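Local atomic coordinates of complement factor MASP-3 (Homo sapiens, PDB entry 3DEM), a protein that associates, through its CUB1-EGF-CUB2 region, with mannan-binding lectin and ficolins and probably acts as a serine protease of the complement system. Residues Asp19-Asp24 with Glu55-Lys60; Cys72-Thr77 with Asn105-Thr110; Ile154-Asn159 with Pro188-Cys193. One frame throughout, in Å; residues are numbered along the deposited sequence.

Overall arrangement
Contacts 1 and 2 are neighbours in the first CUB domain, with centres about 9 Å apart, and contact 3 lies far along the elongated chain. Along the sequence the three follow one another in series. Contacts 1 and 2 sit among the loops round the calcium ion of that domain. Residues 19-24 and 105-110 touch directly there, through a probable backbone hydrogen bond between Tyr21 and Phe109. Contact 1 supplies a calcium ligand and contact 2 packs beside that site. Contact 3 joins the EGF domain to the second CUB domain. Its centre is about 58 Å from that of contact 1 and about 61 Å from that of contact 2, across the centre of the chain.

Contact 1 of 3, residues Asp19-Asp24 with Glu55-Lys60. With CA (calcium ion), chain E.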
ATOM      1  N   ASP A  19      11.923  22.025  22.222  1.00 40.54           N
ATOM      2  CA  ASP A  19      12.402  23.358  22.565  1.00 40.51           C
ATOM      3  C   ASP A  19      12.837  24.095  21.308  1.00 40.46           C
ATOM      4  O   ASP A  19      13.011  23.485  20.252  1.00 40.38           O
ATOM      5  CB  ASP A  19      13.568  23.274  23.543  1.00 40.53           C
ATOM      6  CG  ASP A  19      13.150  22.754  24.893  1.00 40.77           C
ATOM      7  OD1 ASP A  19      12.270  23.378  25.524  1.00 40.80           O
ATOM      8  OD2 ASP A  19      13.707  21.723  25.323  1.00 41.03           O
ATOM      9  N   SER A  20      13.015  25.406  21.430  1.00 40.46           N
ATOM     10  CA  SER A  20      13.463  26.228  20.313  1.00 40.40           C
ATOM     11  C   SER A  20      14.796  25.727  19.766  1.00 40.32           C
ATOM     12  O   SER A  20      15.672  25.319  20.523  1.00 40.36           O
ATOM     13  CB  SER A  20      13.588  27.688  20.741  1.00 40.40           C
ATOM     14  OG  SER A  20      14.649  27.861  21.663  1.00 40.46           O
ATOM     15  N   TYR A  21      14.946  25.750  18.449  1.00 40.28           N
ATOM     16  CA  TYR A  21      16.177  25.273  17.835  1.00 40.37           C
ATOM     17  C   TYR A  21      17.319  26.275  17.978  1.00 40.42           C
ATOM     18  O   TYR A  21      17.088  27.480  18.078  1.00 40.29           O
ATOM     19  CB  TYR A  21      15.961  24.889  16.364  1.00 40.36           C
ATOM     20  CG  TYR A  21      15.378  25.972  15.478  1.00 40.44           C
ATOM     21  CD1 TYR A  21      16.172  27.007  14.990  1.00 40.45           C
ATOM     22  CD2 TYR A  21      14.040  25.937  15.096  1.00 40.37           C
ATOM     23  CE1 TYR A  21      15.640  27.988  14.166  1.00 40.44           C
ATOM     24  CE2 TYR A  21      13.503  26.910  14.271  1.00 40.21           C
ATOM     25  CZ  TYR A  21      14.307  27.932  13.810  1.00 40.38           C
ATOM     26  OH  TYR A  21      13.781  28.902  12.990  1.00 40.54           O
ATOM     27  N   PRO A  22      18.562  25.769  18.002  1.00 40.48           N
ATOM     28  CA  PRO A  22      19.729  26.635  18.121  1.00 40.46           C
ATOM     29  C   PRO A  22      20.013  27.362  16.810  1.00 40.48           C
ATOM     30  O   PRO A  22      19.544  26.945  15.750  1.00 40.40           O
ATOM     31  CB  PRO A  22      20.859  25.656  18.451  1.00 40.43           C
ATOM     32  CG  PRO A  22      20.426  24.366  17.829  1.00 40.64           C
ATOM     33  CD  PRO A  22      18.926  24.341  17.917  1.00 40.40           C
ATOM     34  N   SER A  23      20.762  28.456  16.889  1.00 40.47           N
ATOM     35  CA  SER A  23      21.134  29.200  15.696  1.00 40.49           C
ATOM     36  C   SER A  23      22.356  28.558  15.045  1.00 40.51           C
ATOM     37  O   SER A  23      23.023  27.721  15.652  1.00 40.39           O
ATOM     38  CB  SER A  23      21.409  30.668  16.037  1.00 40.43           C
ATOM     39  OG  SER A  23      22.498  30.784  16.928  1.00 40.26           O
ATOM     40  N   ASP A  24      22.633  28.954  13.805  1.00 40.73           N
ATOM     41  CA  ASP A  24      23.772  28.444  13.043  1.00 40.95           C
ATOM     42  C   ASP A  24      23.866  26.926  13.084  1.00 41.00           C
ATOM     43  O   ASP A  24      24.924  26.364  13.370  1.00 41.32           O
ATOM     44  CB  ASP A  24      25.086  29.060  13.527  1.00 41.07           C
ATOM     45  CG  ASP A  24      26.283  28.594  12.711  1.00 41.61           C
ATOM     46  OD1 ASP A  24      26.129  28.391  11.484  1.00 41.74           O
ATOM     47  OD2 ASP A  24      27.375  28.427  13.298  1.00 42.24           O
ATOM     48  N   GLU A  55      15.012  31.877   2.598  1.00 40.14           N
ATOM     49  CA  GLU A  55      16.454  32.048   2.477  1.00 40.34           C
ATOM     50  C   GLU A  55      17.170  31.979   3.824  1.00 40.37           C
ATOM     51  O   GLU A  55      18.325  31.565   3.890  1.00 40.29           O
ATOM     52  CB  GLU A  55      16.810  33.339   1.717  1.00 40.33           C
ATOM     53  CG  GLU A  55      16.275  34.637   2.322  1.00 40.37           C
ATOM     54  CD  GLU A  55      16.585  35.850   1.457  1.00 40.53           C
ATOM     55  OE1 GLU A  55      17.013  35.653   0.299  1.00 40.77           O
ATOM     56  OE2 GLU A  55      16.407  36.998   1.925  1.00 40.48           O
ATOM     57  N   TYR A  56      16.477  32.369   4.890  1.00 40.39           N
ATOM     58  CA  TYR A  56      17.064  32.366   6.227  1.00 40.46           C
ATOM     59  C   TYR A  56      16.985  30.985   6.873  1.00 40.54           C
ATOM     60  O   TYR A  56      17.919  30.190   6.761  1.00 40.72           O
ATOM     61  CB  TYR A  56      16.422  33.445   7.111  1.00 40.44           C
ATOM     62  CG  TYR A  56      16.601  34.854   6.575  1.00 40.46           C
ATOM     63  CD1 TYR A  56      15.757  35.890   6.969  1.00 40.55           C
ATOM     64  CD2 TYR A  56      17.610  35.147   5.662  1.00 40.56           C
ATOM     65  CE1 TYR A  56      15.923  37.178   6.476  1.00 40.31           C
ATOM     66  CE2 TYR A  56      17.780  36.428   5.162  1.00 40.38           C
ATOM     67  CZ  TYR A  56      16.935  37.439   5.570  1.00 40.40           C
ATOM     68  OH  TYR A  56      17.115  38.716   5.066  1.00 40.68           O
ATOM     69  N   ASP A  57      15.878  30.695   7.548  1.00 40.54           N
ATOM     70  CA  ASP A  57      15.671  29.368   8.120  1.00 40.51           C
ATOM     71  C   ASP A  57      14.800  28.545   7.178  1.00 40.56           C
ATOM     72  O   ASP A  57      13.875  29.073   6.559  1.00 40.51           O
ATOM     73  CB  ASP A  57      15.023  29.463   9.502  1.00 40.43           C
ATOM     74  CG  ASP A  57      15.895  30.191  10.506  1.00 40.34           C
ATOM     75  OD1 ASP A  57      17.026  30.579  10.148  1.00 40.06           O
ATOM     76  OD2 ASP A  57      15.452  30.380  11.658  1.00 40.04           O
ATOM     77  N   TYR A  58      15.090  27.255   7.057  1.00 40.47           N
ATOM     78  CA  TYR A  58      14.324  26.426   6.139  1.00 40.51           C
ATOM     79  C   TYR A  58      14.432  24.922   6.360  1.00 40.58           C
ATOM     80  O   TYR A  58      15.385  24.423   6.965  1.00 40.56           O
ATOM     81  CB  TYR A  58      14.694  26.751   4.692  1.00 40.56           C
ATOM     82  CG  TYR A  58      16.136  26.476   4.335  1.00 40.55           C
ATOM     83  CD1 TYR A  58      16.560  25.191   4.016  1.00 40.68           C
ATOM     84  CD2 TYR A  58      17.072  27.504   4.299  1.00 40.72           C
ATOM     85  CE1 TYR A  58      17.877  24.933   3.680  1.00 40.33           C
ATOM     86  CE2 TYR A  58      18.389  27.257   3.957  1.00 40.55           C
ATOM     87  CZ  TYR A  58      18.782  25.969   3.650  1.00 40.61           C
ATOM     88  OH  TYR A  58      20.088  25.714   3.314  1.00 40.88           O
ATOM     89  N   VAL A  59      13.416  24.217   5.876  1.00 40.45           N
ATOM     90  CA  VAL A  59      13.474  22.777   5.719  1.00 40.40           C
ATOM     91  C   VAL A  59      13.389  22.496   4.225  1.00 40.47           C
ATOM     92  O   VAL A  59      12.380  22.782   3.582  1.00 40.63           O
ATOM     93  CB  VAL A  59      12.331  22.052   6.468  1.00 40.52           C
ATOM     94  CG1 VAL A  59      12.311  20.574   6.104  1.00 40.28           C
ATOM     95  CG2 VAL A  59      12.472  22.230   7.981  1.00 39.95           C
ATOM     96  N   LYS A  60      14.469  21.959   3.675  1.00 40.41           N
ATOM     97  CA  LYS A  60      14.575  21.713   2.245  1.00 40.48           C
ATOM     98  C   LYS A  60      14.447  20.214   1.980  1.00 40.66           C
ATOM     99  O   LYS A  60      15.170  19.404   2.569  1.00 40.82           O
ATOM    100  CB  LYS A  60      15.925  22.228   1.747  1.00 40.47           C
ATOM    101  CG  LYS A  60      16.127  22.198   0.246  1.00 40.40           C
ATOM    102  CD  LYS A  60      17.530  22.693  -0.099  1.00 40.60           C
ATOM    103  CE  LYS A  60      17.696  22.935  -1.591  1.00 41.02           C
ATOM    104  NZ  LYS A  60      19.014  23.568  -1.928  1.00 40.84           N
TER
HETATM  105 CA    CA E5001      17.003  32.345  11.979  1.00 43.00          CA
HETATM  106  O   HOH W   1      15.568  32.589  13.713  1.00 41.22           O
HETATM  107  O   HOH W   2      18.763  30.891  13.208  1.00 35.66           O
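Tyr21 and Asp57 meet through one hydrogen bond beside a calcium ion. This is the calcium site of the first CUB domain, a beta sandwich, and the bond ties the loop 19-24 to the turn that leads into strand 58-62. The phenol OH of Tyr21 donates to Asp57 OD2 over 2.6 Å. It reaches the carboxylate on the anti side of OD2, about 23° out of the carboxylate plane. OD2 lies at the edge of the tyrosine ring, near its plane. Ring and carboxylate planes are 70° apart.

Asp57 holds the metal with both oxygens, OD1 and OD2 each lying 2.5 Å from the calcium ion. OD2 therefore serves two partners, the metal and the tyrosine OH. Bidentate binding, with the tyrosine bond, would hold the carboxylate in one rotation, and the calcium probably favours its charged form. Glu49, Asp102 and the carbonyl of Ser104 complete the protein ligands. Two waters also bind, the closer one, water 1, at 2.3 Å from the calcium ion.

The next shell positions the tyrosine. Its CG stands between the backbone N and the carbonyl carbon (chi1 56°), which carries the ring from its loop toward Asp57. Phe99 of strand 94-101 meets the ring edge-to-face, and Asn105 and Phe109 also touch it. Tyr21 and Asp57 are both buried, so the bond supplies a partner for a phenol OH inside the protein. Asp57 CB lies 3.7 Å from Tyr21 OH.

Contact 2 of 3, residues Cys72-Thr77 with Asn105-Thr110; sequences CGRETT and NEERFT
Arg74 has the most surface buried here, and its NH2 reaches both Phe109 and Glu107. Toward Phe109 the approach is edge to edge. NH2 lies 3.5 Å from Phe109 CE2, and NE of Arg74 is the second atom near that carbon, at 3.9 Å. Guanidinium and ring are nearly coplanar, their planes 12° apart, so the charge does not sit over the aromatic face.

The same NH2 forms a salt bridge with Glu107 OE1 at 3.3 Å. The carboxylate comes obliquely to the guanidinium, and the two planes are 32° apart. Both segments are loops of the CUB1 beta sandwich. One follows strand 67-71 and the other leads into strand 111-120. Phe109 is the buried member of the trio, while Glu107 is exposed. The phenylalanine ring also touches Asn47 and Glu49, the last a calcium ligand, and the Phe109 side chain is about 6 Å from the calcium ion.

The bend of Arg74 at chi3 (78°) sets the guanidinium between the loops, NH2 on Glu107 and Phe109, NH1 on Thr77. NH1 donates to Thr77 OG1 at 3.2 Å, with the hydroxyl near the guanidinium plane.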
ATOM      1  N   CYS A  72       9.226  27.109   5.238  1.00 40.30           N
ATOM      2  CA  CYS A  72       9.592  27.976   6.348  1.00 40.26           C
ATOM      3  C   CYS A  72       8.317  28.625   6.877  1.00 40.32           C
ATOM      4  O   CYS A  72       7.235  28.366   6.355  1.00 40.36           O
ATOM      5  CB  CYS A  72      10.648  29.009   5.926  1.00 40.34           C
ATOM      6  SG  CYS A  72      10.205  30.122   4.567  1.00 39.74           S
ATOM      7  N   GLY A  73       8.431  29.443   7.917  1.00 40.24           N
ATOM      8  CA  GLY A  73       7.257  30.089   8.493  1.00 40.30           C
ATOM      9  C   GLY A  73       6.592  29.274   9.588  1.00 40.34           C
ATOM     10  O   GLY A  73       7.021  28.160   9.897  1.00 40.13           O
ATOM     11  N   ARG A  74       5.542  29.834  10.179  1.00 40.43           N
ATOM     12  CA  ARG A  74       4.828  29.160  11.257  1.00 40.61           C
ATOM     13  C   ARG A  74       3.419  28.762  10.825  1.00 40.62           C
ATOM     14  O   ARG A  74       2.700  29.552  10.215  1.00 40.47           O
ATOM     15  CB  ARG A  74       4.803  30.028  12.523  1.00 40.58           C
ATOM     16  CG  ARG A  74       3.976  31.296  12.419  1.00 40.63           C
ATOM     17  CD  ARG A  74       4.018  32.084  13.719  1.00 40.86           C
ATOM     18  NE  ARG A  74       5.262  32.832  13.882  1.00 41.00           N
ATOM     19  CZ  ARG A  74       5.397  34.127  13.599  1.00 41.09           C
ATOM     20  NH1 ARG A  74       4.363  34.819  13.136  1.00 40.99           N
ATOM     21  NH2 ARG A  74       6.565  34.734  13.784  1.00 40.97           N
ATOM     22  N   GLU A  75       3.042  27.525  11.143  1.00 40.87           N
ATOM     23  CA  GLU A  75       1.750  26.967  10.734  1.00 41.04           C
ATOM     24  C   GLU A  75       0.570  27.807  11.225  1.00 41.22           C
ATOM     25  O   GLU A  75      -0.472  27.863  10.570  1.00 41.18           O
ATOM     26  CB  GLU A  75       1.615  25.498  11.179  1.00 40.90           C
ATOM     27  CG  GLU A  75       1.935  25.237  12.651  1.00 41.08           C
ATOM     28  CD  GLU A  75       2.236  23.767  12.944  1.00 41.07           C
ATOM     29  OE1 GLU A  75       1.751  22.892  12.191  1.00 41.40           O
ATOM     30  OE2 GLU A  75       2.959  23.489  13.927  1.00 40.55           O
ATOM     31  N   THR A  76       0.749  28.465  12.368  1.00 41.70           N
ATOM     32  CA  THR A  76      -0.269  29.364  12.912  1.00 42.18           C
ATOM     33  C   THR A  76      -0.662  30.417  11.876  1.00 42.42           C
ATOM     34  O   THR A  76      -1.766  30.377  11.327  1.00 42.52           O
ATOM     35  CB  THR A  76       0.228  30.090  14.185  1.00 42.23           C
ATOM     36  OG1 THR A  76       1.148  29.253  14.901  1.00 42.41           O
ATOM     37  CG2 THR A  76      -0.949  30.463  15.085  1.00 42.11           C
ATOM     38  N   THR A  77       0.248  31.355  11.619  1.00 42.68           N
ATOM     39  CA  THR A  77       0.030  32.398  10.619  1.00 42.88           C
ATOM     40  C   THR A  77      -0.181  31.761   9.253  1.00 43.02           C
ATOM     41  O   THR A  77       0.521  30.814   8.888  1.00 43.02           O
ATOM     42  CB  THR A  77       1.227  33.365  10.533  1.00 42.88           C
ATOM     43  OG1 THR A  77       1.634  33.749  11.853  1.00 43.13           O
ATOM     44  CG2 THR A  77       0.856  34.612   9.732  1.00 42.85           C
ATOM     45  N   ASN A 105      18.564  34.091  15.405  1.00 42.62           N
ATOM     46  CA  ASN A 105      17.395  33.496  16.053  1.00 42.75           C
ATOM     47  C   ASN A 105      16.879  34.341  17.226  1.00 42.84           C
ATOM     48  O   ASN A 105      16.747  33.846  18.350  1.00 42.83           O
ATOM     49  CB  ASN A 105      17.682  32.059  16.503  1.00 42.81           C
ATOM     50  CG  ASN A 105      16.450  31.165  16.431  1.00 43.16           C
ATOM     51  OD1 ASN A 105      15.463  31.497  15.771  1.00 43.83           O
ATOM     52  ND2 ASN A 105      16.507  30.019  17.099  1.00 43.16           N
ATOM     53  N   GLU A 106      16.601  35.618  16.950  1.00 42.83           N
ATOM     54  CA  GLU A 106      15.973  36.525  17.914  1.00 42.75           C
ATOM     55  C   GLU A 106      14.715  35.890  18.515  1.00 42.83           C
ATOM     56  O   GLU A 106      14.676  35.576  19.713  1.00 42.76           O
ATOM     57  CB  GLU A 106      15.605  37.848  17.236  1.00 42.80           C
ATOM     58  CG  GLU A 106      16.775  38.606  16.614  1.00 42.71           C
ATOM     59  CD  GLU A 106      17.443  39.567  17.581  1.00 43.17           C
ATOM     60  OE1 GLU A 106      17.667  39.184  18.750  1.00 43.74           O
ATOM     61  OE2 GLU A 106      17.751  40.710  17.173  1.00 42.89           O
ATOM     62  N   GLU A 107      13.693  35.704  17.677  1.00 42.73           N
ATOM     63  CA  GLU A 107      12.484  34.980  18.070  1.00 42.55           C
ATOM     64  C   GLU A 107      12.815  33.512  18.262  1.00 42.50           C
ATOM     65  O   GLU A 107      13.696  32.980  17.587  1.00 42.70           O
ATOM     66  CB  GLU A 107      11.394  35.099  17.007  1.00 42.42           C
ATOM     67  CG  GLU A 107      10.975  36.509  16.657  1.00 42.53           C
ATOM     68  CD  GLU A 107       9.780  36.525  15.718  1.00 42.60           C
ATOM     69  OE1 GLU A 107       8.884  35.669  15.889  1.00 42.88           O
ATOM     70  OE2 GLU A 107       9.733  37.388  14.813  1.00 42.18           O
ATOM     71  N   ARG A 108      12.094  32.855  19.168  1.00 42.26           N
ATOM     72  CA  ARG A 108      12.387  31.471  19.523  1.00 42.04           C
ATOM     73  C   ARG A 108      11.423  30.463  18.905  1.00 41.81           C
ATOM     74  O   ARG A 108      10.437  30.051  19.523  1.00 42.04           O
ATOM     75  CB  ARG A 108      12.427  31.309  21.042  1.00 42.15           C
ATOM     76  CG  ARG A 108      13.834  31.294  21.624  1.00 42.83           C
ATOM     77  CD  ARG A 108      14.814  32.129  20.801  1.00 43.35           C
ATOM     78  NE  ARG A 108      16.165  32.064  21.358  1.00 44.08           N
ATOM     79  CZ  ARG A 108      17.020  31.066  21.141  1.00 44.28           C
ATOM     80  NH1 ARG A 108      16.674  30.041  20.367  1.00 43.48           N
ATOM     81  NH2 ARG A 108      18.225  31.095  21.698  1.00 44.19           N
ATOM     82  N   PHE A 109      11.742  30.049  17.688  1.00 41.07           N
ATOM     83  CA  PHE A 109      10.919  29.112  16.944  1.00 40.74           C
ATOM     84  C   PHE A 109      11.226  27.672  17.350  1.00 40.57           C
ATOM     85  O   PHE A 109      12.383  27.306  17.534  1.00 40.46           O
ATOM     86  CB  PHE A 109      11.134  29.322  15.444  1.00 40.58           C
ATOM     87  CG  PHE A 109      10.777  30.705  14.975  1.00 40.62           C
ATOM     88  CD1 PHE A 109      11.764  31.658  14.755  1.00 40.63           C
ATOM     89  CD2 PHE A 109       9.453  31.063  14.776  1.00 40.65           C
ATOM     90  CE1 PHE A 109      11.437  32.933  14.331  1.00 40.54           C
ATOM     91  CE2 PHE A 109       9.118  32.338  14.354  1.00 40.77           C
ATOM     92  CZ  PHE A 109      10.112  33.275  14.130  1.00 40.58           C
ATOM     93  N   THR A 110      10.183  26.858  17.479  1.00 40.46           N
ATOM     94  CA  THR A 110      10.318  25.529  18.067  1.00 40.39           C
ATOM     95  C   THR A 110      10.597  24.418  17.057  1.00 40.38           C
ATOM     96  O   THR A 110      10.664  23.242  17.423  1.00 40.29           O
ATOM     97  CB  THR A 110       9.084  25.157  18.914  1.00 40.41           C
ATOM     98  OG1 THR A 110       7.897  25.331  18.131  1.00 40.19           O
ATOM     99  CG2 THR A 110       9.008  26.031  20.163  1.00 40.25           C
TER

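Contact 3 of 3, residues Ile154-Asn159 with Pro188-Cys193. With NAG (2-acetamido-2-deoxy-beta-D-glucopyranose), chain C.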
ATOM      1  N   ILE A 154       1.323 -17.802 -23.825  1.00 40.56           N
ATOM      2  CA  ILE A 154       2.479 -18.187 -23.032  1.00 40.52           C
ATOM      3  C   ILE A 154       3.373 -16.970 -22.827  1.00 40.46           C
ATOM      4  O   ILE A 154       3.732 -16.284 -23.789  1.00 40.37           O
ATOM      5  CB  ILE A 154       3.281 -19.315 -23.728  1.00 40.47           C
ATOM      6  CG1 ILE A 154       2.402 -20.556 -23.923  1.00 40.66           C
ATOM      7  CG2 ILE A 154       4.530 -19.660 -22.930  1.00 40.40           C
ATOM      8  CD1 ILE A 154       2.929 -21.538 -24.957  1.00 40.49           C
ATOM      9  N   LEU A 155       3.720 -16.692 -21.574  1.00 40.38           N
ATOM     10  CA  LEU A 155       4.641 -15.601 -21.269  1.00 40.31           C
ATOM     11  C   LEU A 155       6.027 -15.892 -21.852  1.00 40.33           C
ATOM     12  O   LEU A 155       6.617 -16.949 -21.601  1.00 40.30           O
ATOM     13  CB  LEU A 155       4.725 -15.365 -19.757  1.00 40.37           C
ATOM     14  CG  LEU A 155       5.389 -14.054 -19.314  1.00 40.48           C
ATOM     15  CD1 LEU A 155       4.570 -12.850 -19.757  1.00 40.30           C
ATOM     16  CD2 LEU A 155       5.611 -14.021 -17.804  1.00 40.31           C
ATOM     17  N   HIS A 156       6.529 -14.947 -22.639  1.00 40.26           N
ATOM     18  CA  HIS A 156       7.789 -15.101 -23.356  1.00 40.23           C
ATOM     19  C   HIS A 156       8.994 -14.960 -22.421  1.00 40.26           C
ATOM     20  O   HIS A 156       8.845 -14.618 -21.253  1.00 40.14           O
ATOM     21  CB  HIS A 156       7.854 -14.074 -24.496  1.00 40.27           C
ATOM     22  CG  HIS A 156       8.997 -14.274 -25.443  1.00 40.25           C
ATOM     23  ND1 HIS A 156       9.274 -15.489 -26.035  1.00 40.47           N
ATOM     24  CD2 HIS A 156       9.920 -13.405 -25.920  1.00 40.26           C
ATOM     25  CE1 HIS A 156      10.330 -15.363 -26.821  1.00 40.23           C
ATOM     26  NE2 HIS A 156      10.737 -14.108 -26.772  1.00 39.96           N
ATOM     27  N   THR A 157      10.190 -15.219 -22.944  1.00 40.31           N
ATOM     28  CA  THR A 157      11.408 -15.171 -22.138  1.00 40.38           C
ATOM     29  C   THR A 157      11.784 -13.756 -21.689  1.00 40.42           C
ATOM     30  O   THR A 157      12.684 -13.575 -20.870  1.00 40.30           O
ATOM     31  CB  THR A 157      12.594 -15.807 -22.872  1.00 40.30           C
ATOM     32  OG1 THR A 157      12.622 -15.339 -24.224  1.00 40.40           O
ATOM     33  CG2 THR A 157      12.465 -17.321 -22.870  1.00 40.35           C
ATOM     34  N   ASP A 158      11.089 -12.757 -22.225  1.00 40.40           N
ATOM     35  CA  ASP A 158      11.297 -11.375 -21.806  1.00 40.36           C
ATOM     36  C   ASP A 158      10.447 -11.054 -20.575  1.00 40.46           C
ATOM     37  O   ASP A 158      10.504  -9.945 -20.042  1.00 40.46           O
ATOM     38  CB  ASP A 158      10.993 -10.403 -22.954  1.00 40.30           C
ATOM     39  CG  ASP A 158       9.566 -10.535 -23.481  1.00 40.24           C
ATOM     40  OD1 ASP A 158       8.732 -11.211 -22.839  1.00 39.86           O
ATOM     41  OD2 ASP A 158       9.278  -9.951 -24.548  1.00 40.05           O
ATOM     42  N   ASN A 159       9.662 -12.037 -20.139  1.00 40.41           N
ATOM     43  CA  ASN A 159       8.808 -11.914 -18.960  1.00 40.52           C
ATOM     44  C   ASN A 159       7.716 -10.874 -19.138  1.00 40.51           C
ATOM     45  O   ASN A 159       7.155 -10.380 -18.170  1.00 40.43           O
ATOM     46  CB  ASN A 159       9.639 -11.582 -17.718  1.00 40.58           C
ATOM     47  CG  ASN A 159      10.538 -12.724 -17.298  1.00 41.03           C
ATOM     48  OD1 ASN A 159      10.160 -13.892 -17.388  1.00 41.46           O
ATOM     49  ND2 ASN A 159      11.734 -12.392 -16.837  1.00 41.87           N
ATOM     50  N   PRO A 188      -0.493 -12.577 -32.122  1.00 40.46           N
ATOM     51  CA  PRO A 188       0.369 -12.643 -30.943  1.00 40.36           C
ATOM     52  C   PRO A 188       1.808 -12.221 -31.238  1.00 40.35           C
ATOM     53  O   PRO A 188       2.367 -12.579 -32.269  1.00 40.42           O
ATOM     54  CB  PRO A 188       0.326 -14.126 -30.564  1.00 40.35           C
ATOM     55  CG  PRO A 188      -0.946 -14.625 -31.136  1.00 40.33           C
ATOM     56  CD  PRO A 188      -1.118 -13.878 -32.417  1.00 40.34           C
ATOM     57  N   LYS A 189       2.390 -11.457 -30.326  1.00 40.35           N
ATOM     58  CA  LYS A 189       3.775 -11.047 -30.418  1.00 40.33           C
ATOM     59  C   LYS A 189       4.695 -12.226 -30.130  1.00 40.37           C
ATOM     60  O   LYS A 189       4.258 -13.250 -29.600  1.00 40.25           O
ATOM     61  CB  LYS A 189       4.056  -9.928 -29.411  1.00 40.45           C
ATOM     62  CG  LYS A 189       3.228  -8.669 -29.627  1.00 40.22           C
ATOM     63  CD  LYS A 189       3.489  -7.641 -28.532  1.00 40.21           C
ATOM     64  CE  LYS A 189       2.593  -6.424 -28.695  1.00 40.23           C
ATOM     65  NZ  LYS A 189       1.136  -6.747 -28.531  1.00 39.62           N
ATOM     66  N   SER A 190       5.963 -12.075 -30.504  1.00 40.29           N
ATOM     67  CA  SER A 190       7.024 -12.998 -30.106  1.00 40.29           C
ATOM     68  C   SER A 190       6.743 -14.455 -30.441  1.00 40.26           C
ATOM     69  O   SER A 190       7.117 -15.347 -29.686  1.00 40.42           O
ATOM     70  CB  SER A 190       7.303 -12.858 -28.609  1.00 40.11           C
ATOM     71  OG  SER A 190       7.661 -11.530 -28.301  1.00 39.84           O
ATOM     72  N   SER A 191       6.106 -14.691 -31.579  1.00 40.36           N
ATOM     73  CA  SER A 191       5.689 -16.032 -31.946  1.00 40.40           C
ATOM     74  C   SER A 191       6.363 -16.496 -33.220  1.00 40.54           C
ATOM     75  O   SER A 191       6.889 -15.690 -33.992  1.00 40.45           O
ATOM     76  CB  SER A 191       4.167 -16.100 -32.101  1.00 40.34           C
ATOM     77  OG  SER A 191       3.528 -15.846 -30.865  1.00 40.37           O
ATOM     78  N   GLU A 192       6.318 -17.807 -33.434  1.00 40.68           N
ATOM     79  CA  GLU A 192       7.002 -18.455 -34.537  1.00 40.73           C
ATOM     80  C   GLU A 192       6.108 -19.590 -35.024  1.00 40.87           C
ATOM     81  O   GLU A 192       6.147 -20.693 -34.481  1.00 40.92           O
ATOM     82  CB  GLU A 192       8.325 -19.006 -34.024  1.00 40.69           C
ATOM     83  CG  GLU A 192       9.249 -19.593 -35.073  1.00 40.89           C
ATOM     84  CD  GLU A 192      10.618 -19.880 -34.484  1.00 41.22           C
ATOM     85  OE1 GLU A 192      11.569 -19.150 -34.835  1.00 41.70           O
ATOM     86  OE2 GLU A 192      10.739 -20.792 -33.636  1.00 40.89           O
ATOM     87  N   CYS A 193       5.296 -19.302 -36.037  1.00 40.71           N
ATOM     88  CA  CYS A 193       4.288 -20.241 -36.512  1.00 40.89           C
ATOM     89  C   CYS A 193       4.759 -21.005 -37.733  1.00 40.63           C
ATOM     90  O   CYS A 193       5.236 -20.407 -38.701  1.00 40.78           O
ATOM     91  CB  CYS A 193       2.992 -19.497 -36.857  1.00 40.88           C
ATOM     92  SG  CYS A 193       2.390 -18.449 -35.528  1.00 42.49           S
TER
HETATM   93  C1  NAG C1001      12.398 -13.555 -16.295  1.00 44.82           C
HETATM   94  C2  NAG C1001      13.588 -12.590 -16.239  1.00 44.78           C
HETATM   95  C3  NAG C1001      14.690 -13.189 -15.373  1.00 45.37           C
HETATM   96  C4  NAG C1001      14.075 -13.329 -13.986  1.00 46.05           C
HETATM   97  C5  NAG C1001      12.966 -14.376 -14.124  1.00 46.50           C
HETATM   98  C6  NAG C1001      12.358 -14.793 -12.786  1.00 47.24           C
HETATM   99  C7  NAG C1001      14.482 -11.048 -17.888  1.00 45.03           C
HETATM  100  C8  NAG C1001      14.996 -10.871 -19.290  1.00 44.91           C
HETATM  101  N2  NAG C1001      14.066 -12.274 -17.572  1.00 44.77           N
HETATM  102  O3  NAG C1001      15.855 -12.389 -15.350  1.00 45.90           O
HETATM  103  O4  NAG C1001      15.055 -13.675 -13.024  1.00 46.00           O
HETATM  104  O5  NAG C1001      11.943 -13.880 -14.985  1.00 46.04           O
HETATM  105  O6  NAG C1001      11.253 -15.640 -13.061  1.00 48.53           O
HETATM  106  O7  NAG C1001      14.457 -10.102 -17.095  1.00 44.91           O
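A small surface contact joins the EGF domain to the second CUB domain, with Ser190 packed on the ring of His156. His156 opens a type I beta turn that runs to Asn159 just after strand 154-155, and Ser190 lies in the loop leading to strand 192-198. The contact is a CH-pi interaction. Ser190 CB sits over one face of the imidazole, 3.9 Å from the centroid of the His156 ring and 15° off the ring normal. It is offset toward the rim, with His156 CD2 its nearest ring atom at 3.8 Å. The opposite face carries the Thr157 hydroxyl. Asp158 OD2 lies at the ring edge. The ring reaches the serine with CG anti to the backbone N (chi1 -171°).

The EGF turn is closed by a backbone hydrogen bond of 2.9 Å from Asn159 N to His156 O. Strands 154-155 and 162-163 form a short antiparallel hairpin round this turn, a feature of the C-terminal part of EGF modules. Thr161, close to strand 162-163, links the two sides. Its hydroxyl pairs with both Ser190 OG and Asp158 OD2, so the serine hydroxyl has its polar partner there and not on the histidine. On the CUB side, Ser191 OG donates to Lys189 O at 3.0 Å, from well above the carbonyl plane. Lys189 NZ forms salt bridges to Asp135 of the EGF domain and Glu267 of the CUB domain. At the far end of the turn, Asn159 ND2 carries an N-linked sugar, bonded covalently to C1 of the N-acetylglucosamine.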